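Long-range contact in CRISPR-associated endonuclease Cas12b (Alicyclobacillus acidoterrestris, PDB 5U31), which cuts double-stranded DNA under the direction of a guide RNA, as part of a bacterial CRISPR defence against viruses and plasmids: residues A[307-319]-A[341-353]. The protein carries 3 engineered substitutions. Sequence-based numbering, arbitrary orientation.
Sequences WGKLAPDAPFDLY and AKLAEPEYQALWR
Two helix-loop-helix connections pack against each other here. Segment 307-319 joins helix 300-308 to helix 316-329, and segment 341-353 joins helix 337-343 to helix 350-353. The two segments pass each other in opposite directions: CA of Gly308 lies 7.6 Å from CA of Arg353, and CA of Tyr319 lies 6.4 Å from CA of Ala344. Midway, the backbones come nearest at Pro312 and Pro346, and a type I beta turn from Ala311 to Ala314 reverses the first loop. The contact belongs to the largely helical REC1 domain, away from the annotated sites.

Trp307 and Trp352 form the aromatic centre. Trp307 CE3 sits over the middle of one face of Trp352, 3.4 Å from its CE2, while the two ring planes are 53° apart. Trp307 has CG anti to its carbonyl carbon (chi1 -82°), and the far end of its indole reaches CB of Leu343 and Ala344. Its NE1 bonds the carbonyl oxygen of Tyr319, which ties the indole to helix 316-329. Trp352 NE1 bonds Leu343 O at 2.7 Å. Both indole nitrogens are therefore satisfied by backbone oxygens, which limits rotation of the rings. Phe304 meets Trp352 from helix 300-308.

The methyl group of Ala344 touches both Trp307 CZ2 and Tyr319 CB. Phe316 reaches across at the outer end and sets CZ 3.7 Å from Ala341 CB, which lies at the ring edge.

A chain of polar bonds runs through Gln349 and Arg353 to Tyr319. Gln349 is extended beyond CG, and its NE2 gives a nearly straight bond to Ala344 O (174°). The Arg353 chain bends at chi2 and chi3, and its guanidinium lies between Trp352 CH2 on one face and Pro312 CG on the opposite face. Arg353 NH2 donates to Gln349 OE1 at 2.6 Å and, across the contact, to Tyr319 OH at 3.1 Å.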
ATOM      1  N   TRP A 307      23.444  -2.091 -30.979  1.00 84.54           N
ATOM      2  CA  TRP A 307      23.088  -2.542 -32.321  1.00 89.21           C
ATOM      3  C   TRP A 307      23.426  -1.500 -33.378  1.00 97.82           C
ATOM      4  O   TRP A 307      23.669  -1.856 -34.538  1.00108.55           O
ATOM      5  CB  TRP A 307      21.601  -2.881 -32.388  1.00 89.40           C
ATOM      6  CG  TRP A 307      21.256  -4.235 -31.878  1.00 82.21           C
ATOM      7  CD1 TRP A 307      22.118  -5.189 -31.427  1.00 80.07           C
ATOM      8  CD2 TRP A 307      19.944  -4.792 -31.770  1.00 83.57           C
ATOM      9  NE1 TRP A 307      21.422  -6.309 -31.043  1.00 81.72           N
ATOM     10  CE2 TRP A 307      20.084  -6.089 -31.244  1.00 84.51           C
ATOM     11  CE3 TRP A 307      18.663  -4.318 -32.067  1.00 89.05           C
ATOM     12  CZ2 TRP A 307      18.991  -6.918 -31.007  1.00 90.24           C
ATOM     13  CZ3 TRP A 307      17.580  -5.142 -31.834  1.00 91.42           C
ATOM     14  CH2 TRP A 307      17.751  -6.427 -31.308  1.00 93.31           C
ATOM     15  N   GLY A 308      23.439  -0.217 -33.000  1.00102.43           N
ATOM     16  CA  GLY A 308      23.713   0.836 -33.968  1.00106.27           C
ATOM     17  C   GLY A 308      25.102   0.751 -34.564  1.00108.10           C
ATOM     18  O   GLY A 308      25.309   1.118 -35.722  1.00102.87           O
ATOM     19  N   LYS A 309      26.072   0.276 -33.780  1.00113.94           N
ATOM     20  CA  LYS A 309      27.451   0.065 -34.207  1.00105.28           C
ATOM     21  C   LYS A 309      27.639  -1.231 -34.991  1.00106.64           C
ATOM     22  O   LYS A 309      28.757  -1.759 -35.034  1.00108.21           O
ATOM     23  CB  LYS A 309      28.380   0.077 -32.992  1.00 92.30           C
ATOM     24  CG  LYS A 309      28.170   1.267 -32.073  1.00 92.50           C
ATOM     25  CD  LYS A 309      28.902   1.083 -30.757  1.00 98.18           C
ATOM     26  CE  LYS A 309      28.536  -0.240 -30.102  1.00 94.82           C
ATOM     27  NZ  LYS A 309      29.150  -0.404 -28.751  1.00 86.98           N
ATOM     28  N   LEU A 310      26.581  -1.766 -35.594  1.00105.51           N
ATOM     29  CA  LEU A 310      26.652  -3.031 -36.338  1.00107.73           C
ATOM     30  C   LEU A 310      26.207  -2.843 -37.787  1.00112.81           C
ATOM     31  O   LEU A 310      25.752  -1.765 -38.190  1.00108.58           O
ATOM     32  CB  LEU A 310      25.797  -4.113 -35.668  1.00 98.16           C
ATOM     33  CG  LEU A 310      26.471  -5.016 -34.641  1.00 90.58           C
ATOM     34  CD1 LEU A 310      26.051  -6.452 -34.885  1.00 86.54           C
ATOM     35  CD2 LEU A 310      27.986  -4.888 -34.707  1.00 90.01           C
ATOM     36  N   ALA A 311      26.338  -3.925 -38.566  1.00105.89           N
ATOM     37  CA  ALA A 311      25.962  -3.958 -39.973  1.00113.07           C
ATOM     38  C   ALA A 311      24.584  -4.578 -40.134  1.00107.08           C
ATOM     39  O   ALA A 311      24.327  -5.647 -39.564  1.00113.24           O
ATOM     40  CB  ALA A 311      26.981  -4.753 -40.786  1.00119.30           C
ATOM     41  N   PRO A 312      23.675  -3.948 -40.883  1.00 99.48           N
ATOM     42  CA  PRO A 312      22.329  -4.525 -41.042  1.00 99.28           C
ATOM     43  C   PRO A 312      22.332  -5.903 -41.678  1.00108.33           C
ATOM     44  O   PRO A 312      21.403  -6.688 -41.447  1.00104.51           O
ATOM     45  CB  PRO A 312      21.612  -3.496 -41.928  1.00 94.38           C
ATOM     46  CG  PRO A 312      22.359  -2.218 -41.700  1.00 94.21           C
ATOM     47  CD  PRO A 312      23.787  -2.621 -41.507  1.00 95.58           C
ATOM     48  N   ASP A 313      23.349  -6.222 -42.473  1.00111.85           N
ATOM     49  CA  ASP A 313      23.470  -7.527 -43.105  1.00115.59           C
ATOM     50  C   ASP A 313      24.300  -8.509 -42.287  1.00116.83           C
ATOM     51  O   ASP A 313      24.488  -9.649 -42.722  1.00120.61           O
ATOM     52  CB  ASP A 313      24.081  -7.376 -44.503  1.00117.08           C
ATOM     53  CG  ASP A 313      25.241  -6.396 -44.530  1.00118.12           C
ATOM     54  OD1 ASP A 313      25.040  -5.220 -44.156  1.00115.71           O
ATOM     55  OD2 ASP A 313      26.358  -6.804 -44.915  1.00119.16           O
ATOM     56  N   ALA A 314      24.794  -8.096 -41.116  1.00113.69           N
ATOM     57  CA  ALA A 314      25.655  -8.947 -40.310  1.00117.68           C
ATOM     58  C   ALA A 314      24.892 -10.185 -39.836  1.00123.65           C
ATOM     59  O   ALA A 314      23.659 -10.183 -39.782  1.00132.01           O
ATOM     60  CB  ALA A 314      26.201  -8.165 -39.115  1.00106.72           C
ATOM     61  N   PRO A 315      25.605 -11.259 -39.499  1.00118.25           N
ATOM     62  CA  PRO A 315      24.933 -12.468 -39.011  1.00115.58           C
ATOM     63  C   PRO A 315      24.263 -12.233 -37.665  1.00117.15           C
ATOM     64  O   PRO A 315      24.419 -11.192 -37.022  1.00123.96           O
ATOM     65  CB  PRO A 315      26.066 -13.493 -38.902  1.00115.43           C
ATOM     66  CG  PRO A 315      27.308 -12.674 -38.789  1.00116.64           C
ATOM     67  CD  PRO A 315      27.059 -11.459 -39.631  1.00117.87           C
ATOM     68  N   PHE A 316      23.504 -13.244 -37.239  1.00113.05           N
ATOM     69  CA  PHE A 316      22.695 -13.121 -36.030  1.00105.53           C
ATOM     70  C   PHE A 316      23.569 -13.056 -34.780  1.00105.74           C
ATOM     71  O   PHE A 316      23.388 -12.173 -33.935  1.00109.19           O
ATOM     72  CB  PHE A 316      21.711 -14.296 -35.956  1.00 98.68           C
ATOM     73  CG  PHE A 316      20.582 -14.114 -34.962  1.00102.55           C
ATOM     74  CD1 PHE A 316      19.522 -15.007 -34.948  1.00106.48           C
ATOM     75  CD2 PHE A 316      20.573 -13.070 -34.050  1.00 98.69           C
ATOM     76  CE1 PHE A 316      18.483 -14.862 -34.044  1.00101.86           C
ATOM     77  CE2 PHE A 316      19.540 -12.922 -33.144  1.00 92.53           C
ATOM     78  CZ  PHE A 316      18.494 -13.818 -33.144  1.00 92.65           C
ATOM     79  N   ASP A 317      24.532 -13.976 -34.653  1.00103.62           N
ATOM     80  CA  ASP A 317      25.209 -14.181 -33.374  1.00 91.99           C
ATOM     81  C   ASP A 317      25.849 -12.908 -32.839  1.00 92.32           C
ATOM     82  O   ASP A 317      25.958 -12.742 -31.619  1.00 99.58           O
ATOM     83  CB  ASP A 317      26.262 -15.278 -33.501  1.00 99.94           C
ATOM     84  CG  ASP A 317      25.652 -16.662 -33.530  1.00116.28           C
ATOM     85  OD1 ASP A 317      24.421 -16.765 -33.714  1.00120.82           O
ATOM     86  OD2 ASP A 317      26.403 -17.646 -33.358  1.00122.53           O
ATOM     87  N   LEU A 318      26.280 -12.002 -33.715  1.00 87.81           N
ATOM     88  CA  LEU A 318      26.840 -10.746 -33.231  1.00105.65           C
ATOM     89  C   LEU A 318      25.753  -9.769 -32.801  1.00110.65           C
ATOM     90  O   LEU A 318      26.000  -8.912 -31.944  1.00109.38           O
ATOM     91  CB  LEU A 318      27.744 -10.126 -34.295  1.00115.87           C
ATOM     92  CG  LEU A 318      29.050 -10.897 -34.510  1.00119.08           C
ATOM     93  CD1 LEU A 318      29.970 -10.160 -35.468  1.00122.13           C
ATOM     94  CD2 LEU A 318      29.747 -11.156 -33.178  1.00114.72           C
ATOM     95  N   TYR A 319      24.553  -9.877 -33.379  1.00108.42           N
ATOM     96  CA  TYR A 319      23.398  -9.189 -32.811  1.00102.63           C
ATOM     97  C   TYR A 319      22.967  -9.845 -31.505  1.00 95.95           C
ATOM     98  O   TYR A 319      22.700  -9.157 -30.513  1.00 98.21           O
ATOM     99  CB  TYR A 319      22.234  -9.189 -33.806  1.00101.99           C
ATOM    100  CG  TYR A 319      22.231  -8.045 -34.801  1.00104.51           C
ATOM    101  CD1 TYR A 319      22.540  -6.747 -34.405  1.00 97.11           C
ATOM    102  CD2 TYR A 319      21.906  -8.262 -36.134  1.00105.76           C
ATOM    103  CE1 TYR A 319      22.531  -5.702 -35.315  1.00 99.75           C
ATOM    104  CE2 TYR A 319      21.894  -7.223 -37.049  1.00102.62           C
ATOM    105  CZ  TYR A 319      22.207  -5.946 -36.634  1.00 95.54           C
ATOM    106  OH  TYR A 319      22.196  -4.910 -37.543  1.00 80.93           O
ATOM    107  N   ALA A 341      15.611 -10.942 -30.099  1.00 71.21           N
ATOM    108  CA  ALA A 341      16.020 -11.866 -31.150  1.00 65.07           C
ATOM    109  C   ALA A 341      15.239 -11.613 -32.431  1.00 77.02           C
ATOM    110  O   ALA A 341      15.803 -11.657 -33.531  1.00 87.42           O
ATOM    111  CB  ALA A 341      15.833 -13.308 -30.682  1.00 66.27           C
ATOM    112  N   LYS A 342      13.939 -11.340 -32.310  1.00 75.06           N
ATOM    113  CA  LYS A 342      13.124 -11.063 -33.485  1.00 69.01           C
ATOM    114  C   LYS A 342      13.289  -9.625 -33.967  1.00 69.11           C
ATOM    115  O   LYS A 342      13.074  -9.348 -35.154  1.00 70.68           O
ATOM    116  CB  LYS A 342      11.653 -11.368 -33.188  1.00 64.22           C
ATOM    117  CG  LYS A 342      10.777 -11.471 -34.434  1.00 86.82           C
ATOM    118  CD  LYS A 342      10.725 -12.881 -35.012  1.00 97.85           C
ATOM    119  CE  LYS A 342       9.843 -13.795 -34.174  1.00 97.35           C
ATOM    120  NZ  LYS A 342       9.584 -15.099 -34.852  1.00 87.29           N
ATOM    121  N   LEU A 343      13.672  -8.703 -33.078  1.00 57.57           N
ATOM    122  CA  LEU A 343      13.966  -7.338 -33.501  1.00 63.77           C
ATOM    123  C   LEU A 343      15.304  -7.232 -34.217  1.00 66.27           C
ATOM    124  O   LEU A 343      15.562  -6.222 -34.879  1.00 68.42           O
ATOM    125  CB  LEU A 343      13.953  -6.389 -32.299  1.00 64.98           C
ATOM    126  CG  LEU A 343      12.600  -6.013 -31.689  1.00 64.56           C
ATOM    127  CD1 LEU A 343      12.805  -5.142 -30.467  1.00 53.43           C
ATOM    128  CD2 LEU A 343      11.711  -5.307 -32.696  1.00 55.28           C
ATOM    129  N   ALA A 344      16.167  -8.240 -34.088  1.00 78.74           N
ATOM    130  CA  ALA A 344      17.415  -8.252 -34.835  1.00 80.94           C
ATOM    131  C   ALA A 344      17.227  -8.746 -36.262  1.00 77.33           C
ATOM    132  O   ALA A 344      18.084  -8.483 -37.114  1.00 67.12           O
ATOM    133  CB  ALA A 344      18.452  -9.116 -34.114  1.00 79.77           C
ATOM    134  N   GLU A 345      16.130  -9.445 -36.537  1.00 69.38           N
ATOM    135  CA  GLU A 345      15.864  -9.909 -37.888  1.00 79.11           C
ATOM    136  C   GLU A 345      15.723  -8.711 -38.822  1.00 93.31           C
ATOM    137  O   GLU A 345      15.104  -7.706 -38.452  1.00 95.37           O
ATOM    138  CB  GLU A 345      14.598 -10.766 -37.921  1.00 69.78           C
ATOM    139  CG  GLU A 345      14.649 -11.977 -37.000  1.00 70.56           C
ATOM    140  CD  GLU A 345      13.412 -12.845 -37.110  1.00 79.95           C
ATOM    141  OE1 GLU A 345      13.413 -13.968 -36.562  1.00 78.14           O
ATOM    142  OE2 GLU A 345      12.434 -12.401 -37.747  1.00 86.17           O
ATOM    143  N   PRO A 346      16.285  -8.777 -40.032  1.00 93.70           N
ATOM    144  CA  PRO A 346      16.316  -7.578 -40.885  1.00 98.41           C
ATOM    145  C   PRO A 346      14.939  -7.043 -41.233  1.00 86.34           C
ATOM    146  O   PRO A 346      14.778  -5.821 -41.351  1.00 84.14           O
ATOM    147  CB  PRO A 346      17.075  -8.053 -42.133  1.00101.00           C
ATOM    148  CG  PRO A 346      16.921  -9.539 -42.135  1.00100.46           C
ATOM    149  CD  PRO A 346      16.886  -9.947 -40.694  1.00 96.10           C
ATOM    150  N   GLU A 347      13.935  -7.912 -41.377  1.00 78.47           N
ATOM    151  CA  GLU A 347      12.609  -7.430 -41.748  1.00 83.64           C
ATOM    152  C   GLU A 347      12.016  -6.524 -40.678  1.00 74.49           C
ATOM    153  O   GLU A 347      11.236  -5.620 -41.001  1.00 72.99           O
ATOM    154  CB  GLU A 347      11.670  -8.604 -42.030  1.00 97.23           C
ATOM    155  CG  GLU A 347      11.594  -9.650 -40.932  1.00104.56           C
ATOM    156  CD  GLU A 347      10.476 -10.653 -41.165  1.00110.63           C
ATOM    157  OE1 GLU A 347       9.407 -10.250 -41.675  1.00108.86           O
ATOM    158  OE2 GLU A 347      10.668 -11.846 -40.843  1.00111.14           O
ATOM    159  N   TYR A 348      12.377  -6.737 -39.414  1.00 82.94           N
ATOM    160  CA  TYR A 348      11.848  -5.958 -38.302  1.00 82.97           C
ATOM    161  C   TYR A 348      12.830  -4.922 -37.777  1.00 80.08           C
ATOM    162  O   TYR A 348      12.517  -4.239 -36.797  1.00 73.55           O
ATOM    163  CB  TYR A 348      11.434  -6.882 -37.151  1.00 72.59           C
ATOM    164  CG  TYR A 348      10.331  -7.857 -37.488  1.00 70.61           C
ATOM    165  CD1 TYR A 348       9.050  -7.412 -37.779  1.00 67.59           C
ATOM    166  CD2 TYR A 348      10.567  -9.226 -37.493  1.00 70.75           C
ATOM    167  CE1 TYR A 348       8.037  -8.300 -38.079  1.00 66.85           C
ATOM    168  CE2 TYR A 348       9.559 -10.122 -37.791  1.00 72.60           C
ATOM    169  CZ  TYR A 348       8.296  -9.654 -38.082  1.00 74.89           C
ATOM    170  OH  TYR A 348       7.289 -10.540 -38.380  1.00 87.80           O
ATOM    171  N   GLN A 349      14.005  -4.786 -38.395  1.00 70.40           N
ATOM    172  CA  GLN A 349      15.019  -3.883 -37.862  1.00 73.55           C
ATOM    173  C   GLN A 349      14.607  -2.420 -37.940  1.00 84.39           C
ATOM    174  O   GLN A 349      15.171  -1.594 -37.215  1.00 78.96           O
ATOM    175  CB  GLN A 349      16.342  -4.079 -38.597  1.00 76.99           C
ATOM    176  CG  GLN A 349      17.094  -5.316 -38.172  1.00 82.88           C
ATOM    177  CD  GLN A 349      18.429  -5.438 -38.864  1.00 94.44           C
ATOM    178  OE1 GLN A 349      18.882  -4.506 -39.526  1.00 95.84           O
ATOM    179  NE2 GLN A 349      19.068  -6.590 -38.715  1.00100.61           N
ATOM    180  N   ALA A 350      13.640  -2.084 -38.795  1.00 92.05           N
ATOM    181  CA  ALA A 350      13.241  -0.693 -38.969  1.00 84.10           C
ATOM    182  C   ALA A 350      12.524  -0.126 -37.749  1.00 81.67           C
ATOM    183  O   ALA A 350      12.439   1.099 -37.613  1.00 79.81           O
ATOM    184  CB  ALA A 350      12.355  -0.555 -40.209  1.00 79.16           C
ATOM    185  N   LEU A 351      12.008  -0.981 -36.861  1.00 82.76           N
ATOM    186  CA  LEU A 351      11.309  -0.483 -35.679  1.00 70.59           C
ATOM    187  C   LEU A 351      12.256   0.272 -34.752  1.00 67.35           C
ATOM    188  O   LEU A 351      11.876   1.287 -34.160  1.00 81.58           O
ATOM    189  CB  LEU A 351      10.638  -1.638 -34.937  1.00 58.10           C
ATOM    190  CG  LEU A 351       9.657  -2.495 -35.743  1.00 63.77           C
ATOM    191  CD1 LEU A 351       9.182  -3.691 -34.929  1.00 60.53           C
ATOM    192  CD2 LEU A 351       8.475  -1.661 -36.211  1.00 69.79           C
ATOM    193  N   TRP A 352      13.492  -0.208 -34.615  1.00 74.75           N
ATOM    194  CA  TRP A 352      14.489   0.430 -33.768  1.00 77.46           C
ATOM    195  C   TRP A 352      15.530   1.221 -34.550  1.00 81.24           C
ATOM    196  O   TRP A 352      16.255   2.022 -33.949  1.00 76.19           O
ATOM    197  CB  TRP A 352      15.198  -0.618 -32.902  1.00 73.91           C
ATOM    198  CG  TRP A 352      15.883  -1.685 -33.697  1.00 73.05           C
ATOM    199  CD1 TRP A 352      15.342  -2.860 -34.130  1.00 81.52           C
ATOM    200  CD2 TRP A 352      17.238  -1.674 -34.155  1.00 66.94           C
ATOM    201  NE1 TRP A 352      16.278  -3.582 -34.831  1.00 80.56           N
ATOM    202  CE2 TRP A 352      17.450  -2.874 -34.861  1.00 75.67           C
ATOM    203  CE3 TRP A 352      18.292  -0.764 -34.036  1.00 56.69           C
ATOM    204  CZ2 TRP A 352      18.675  -3.191 -35.444  1.00 79.84           C
ATOM    205  CZ3 TRP A 352      19.506  -1.078 -34.615  1.00 79.77           C
ATOM    206  CH2 TRP A 352      19.687  -2.282 -35.311  1.00 83.83           C
ATOM    207  N   ARG A 353      15.625   1.018 -35.864  1.00 86.63           N
ATOM    208  CA  ARG A 353      16.615   1.740 -36.657  1.00 78.98           C
ATOM    209  C   ARG A 353      16.181   3.180 -36.910  1.00 81.30           C
ATOM    210  O   ARG A 353      16.936   4.120 -36.637  1.00 79.77           O
ATOM    211  CB  ARG A 353      16.858   1.012 -37.980  1.00 71.89           C
ATOM    212  CG  ARG A 353      18.041   1.538 -38.773  1.00 84.18           C
ATOM    213  CD  ARG A 353      19.354   0.916 -38.310  1.00 88.08           C
ATOM    214  NE  ARG A 353      19.394  -0.527 -38.534  1.00 84.91           N
ATOM    215  CZ  ARG A 353      20.485  -1.278 -38.399  1.00 73.20           C
ATOM    216  NH1 ARG A 353      21.634  -0.723 -38.044  1.00 62.47           N
ATOM    217  NH2 ARG A 353      20.426  -2.584 -38.621  1.00 71.83           N
TER